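Local coordinates for protein ribosomal RNA small subunit methyltransferase E (Legionella pneumophila, PDB 5O95) that probably methylates the N3 position of a specific uridine in 16S ribosomal RNA, using S-adenosyl-L-methionine as methyl donor, at residues C109-I114 with D160-E165. Numbering follows the deposited sequence.
Sequences CITPLI and DQFVRE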
loop_
_atom_site.group_PDB
_atom_site.type_symbol
_atom_site.label_atom_id
_atom_site.label_comp_id
_atom_site.label_asym_id
_atom_site.label_seq_id
_atom_site.Cartn_x
_atom_site.Cartn_y
_atom_site.Cartn_z
ATOM N N CYS B 109 7.390 14.163 -6.954
ATOM C CA CYS B 109 7.435 15.270 -6.006
ATOM C C CYS B 109 6.405 14.998 -4.925
ATOM O O CYS B 109 5.321 14.499 -5.222
ATOM C CB CYS B 109 7.025 16.575 -6.686
ATOM S SG CYS B 109 7.493 18.057 -5.763
ATOM N N ILE B 110 6.737 15.348 -3.683
ATOM C CA ILE B 110 5.842 15.151 -2.544
ATOM C C ILE B 110 5.791 16.446 -1.750
ATOM O O ILE B 110 6.841 16.957 -1.353
ATOM C CB ILE B 110 6.328 14.023 -1.611
ATOM C CG1 ILE B 110 6.568 12.733 -2.378
ATOM C CG2 ILE B 110 5.283 13.787 -0.503
ATOM C CD1 ILE B 110 7.473 11.767 -1.647
ATOM N N THR B 111 4.583 16.940 -1.471
ATOM C CA THR B 111 4.388 18.088 -0.579
ATOM C C THR B 111 3.552 17.669 0.623
ATOM O O THR B 111 2.407 17.228 0.443
ATOM C CB THR B 111 3.688 19.249 -1.305
ATOM O OG1 THR B 111 4.523 19.734 -2.361
ATOM C CG2 THR B 111 3.378 20.393 -0.322
ATOM N N PRO B 112 4.064 17.759 1.847
ATOM C CA PRO B 112 3.188 17.597 3.017
ATOM C C PRO B 112 2.198 18.748 3.034
ATOM O O PRO B 112 2.566 19.904 2.848
ATOM C CB PRO B 112 4.162 17.663 4.203
ATOM C CG PRO B 112 5.538 17.374 3.596
ATOM C CD PRO B 112 5.468 17.967 2.225
ATOM N N LEU B 113 0.922 18.421 3.219
ATOM C CA LEU B 113 -0.153 19.380 3.054
ATOM C C LEU B 113 -0.839 19.612 4.392
ATOM O O LEU B 113 -1.083 18.669 5.146
ATOM C CB LEU B 113 -1.168 18.848 2.036
ATOM C CG LEU B 113 -2.206 19.827 1.489
ATOM C CD1 LEU B 113 -1.540 20.982 0.724
ATOM C CD2 LEU B 113 -3.194 19.089 0.605
ATOM N N ILE B 114 -1.149 20.872 4.682
ATOM C CA ILE B 114 -1.936 21.239 5.857
ATOM C C ILE B 114 -3.282 21.712 5.353
ATOM O O ILE B 114 -3.355 22.611 4.506
ATOM C CB ILE B 114 -1.231 22.326 6.688
ATOM C CG1 ILE B 114 0.200 21.879 7.004
ATOM C CG2 ILE B 114 -2.025 22.590 7.955
ATOM C CD1 ILE B 114 1.100 23.019 7.473
ATOM N N ASP B 160 -4.257 26.371 0.349
ATOM C CA ASP B 160 -4.429 27.513 -0.543
ATOM C C ASP B 160 -3.145 27.832 -1.301
ATOM O O ASP B 160 -3.187 28.130 -2.501
ATOM C CB ASP B 160 -4.959 28.742 0.206
ATOM C CG ASP B 160 -4.042 29.207 1.314
ATOM O OD1 ASP B 160 -3.122 28.468 1.711
ATOM O OD2 ASP B 160 -4.252 30.336 1.801
ATOM N N GLN B 161 -1.997 27.774 -0.623
ATOM C CA GLN B 161 -0.731 27.940 -1.332
ATOM C C GLN B 161 -0.525 26.840 -2.364
ATOM O O GLN B 161 -0.049 27.102 -3.475
ATOM C CB GLN B 161 0.443 27.972 -0.353
ATOM C CG GLN B 161 1.769 28.180 -1.057
ATOM C CD GLN B 161 2.914 28.453 -0.106
ATOM O OE1 GLN B 161 2.760 28.379 1.111
ATOM N NE2 GLN B 161 4.080 28.764 -0.665
ATOM N N PHE B 162 -0.879 25.598 -2.027
ATOM C CA PHE B 162 -0.648 24.512 -2.971
ATOM C C PHE B 162 -1.457 24.697 -4.249
ATOM O O PHE B 162 -0.929 24.548 -5.355
ATOM C CB PHE B 162 -0.931 23.148 -2.347
ATOM C CG PHE B 162 -0.625 22.020 -3.268
ATOM C CD1 PHE B 162 0.661 21.511 -3.357
ATOM C CD2 PHE B 162 -1.617 21.484 -4.077
ATOM C CE1 PHE B 162 0.949 20.471 -4.231
ATOM C CE2 PHE B 162 -1.335 20.454 -4.955
ATOM C CZ PHE B 162 -0.051 19.950 -5.034
ATOM N N VAL B 163 -2.750 25.008 -4.122
ATOM C CA VAL B 163 -3.549 25.162 -5.332
ATOM C C VAL B 163 -3.152 26.414 -6.113
ATOM O O VAL B 163 -3.239 26.432 -7.347
ATOM C CB VAL B 163 -5.060 25.069 -5.043
ATOM C CG1 VAL B 163 -5.362 23.799 -4.250
ATOM C CG2 VAL B 163 -5.574 26.314 -4.331
ATOM N N ARG B 164 -2.690 27.464 -5.424
ATOM C CA ARG B 164 -2.299 28.684 -6.122
ATOM C C ARG B 164 -1.077 28.437 -7.003
ATOM O O ARG B 164 -0.997 28.952 -8.125
ATOM C CB ARG B 164 -2.053 29.807 -5.109
ATOM C CG ARG B 164 -0.915 30.751 -5.468
ATOM C CD ARG B 164 -0.984 32.044 -4.658
ATOM N NE ARG B 164 -1.269 31.804 -3.246
ATOM C CZ ARG B 164 -0.340 31.660 -2.307
ATOM N NH1 ARG B 164 0.945 31.734 -2.625
ATOM N NH2 ARG B 164 -0.699 31.442 -1.047
ATOM N N GLU B 165 -0.147 27.606 -6.536
ATOM C CA GLU B 165 1.123 27.404 -7.220
ATOM C C GLU B 165 1.123 26.239 -8.200
ATOM O O GLU B 165 2.038 26.152 -9.028
ATOM C CB GLU B 165 2.241 27.176 -6.198
ATOM C CG GLU B 165 2.464 28.358 -5.276
ATOM C CD GLU B 165 3.502 28.079 -4.209
ATOM O OE1 GLU B 165 3.866 26.900 -4.007
ATOM O OE2 GLU B 165 3.949 29.045 -3.564
#
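Phe-162 reaches from helix 159-165 onto strand 109-114 and meets it at two side chains, Leu-113 and Thr-111, two residues apart on the same side of the strand. With CG anti to the backbone N (chi1 -177°), the ring extends from the helix toward the strand. The Leu-113 side chain crosses that of Phe-162 at about a right angle and touches it at the root rather than the tip, with CD1 3.8 Å from Phe-162 CB. Farther out, the ring edge looks toward Thr-111: OG1 sits near the ring plane, 4.1 Å from Phe-162 CE1. This is van der Waals contact; the Thr-111 hydroxyl is satisfied by a hydrogen bond with His-84 NE2. On the helix surface, Gln-161 NE2 donates a nearly straight hydrogen bond (168°) in its own amide plane to Glu-165 OE2, met from above the carboxylate plane. His-84, on strand 82-88, also packs edge-to-face with Phe-162, which thus joins two adjacent strands of the parallel sheet of the SPOUT-type methyltransferase domain. Phe-215 adds to the cover of Phe-162, helix 204-212 flanks helix 159-165 through Val-163, and helix 94-104 packs against Ile-110 and Pro-112 on the opposite face of the sheet.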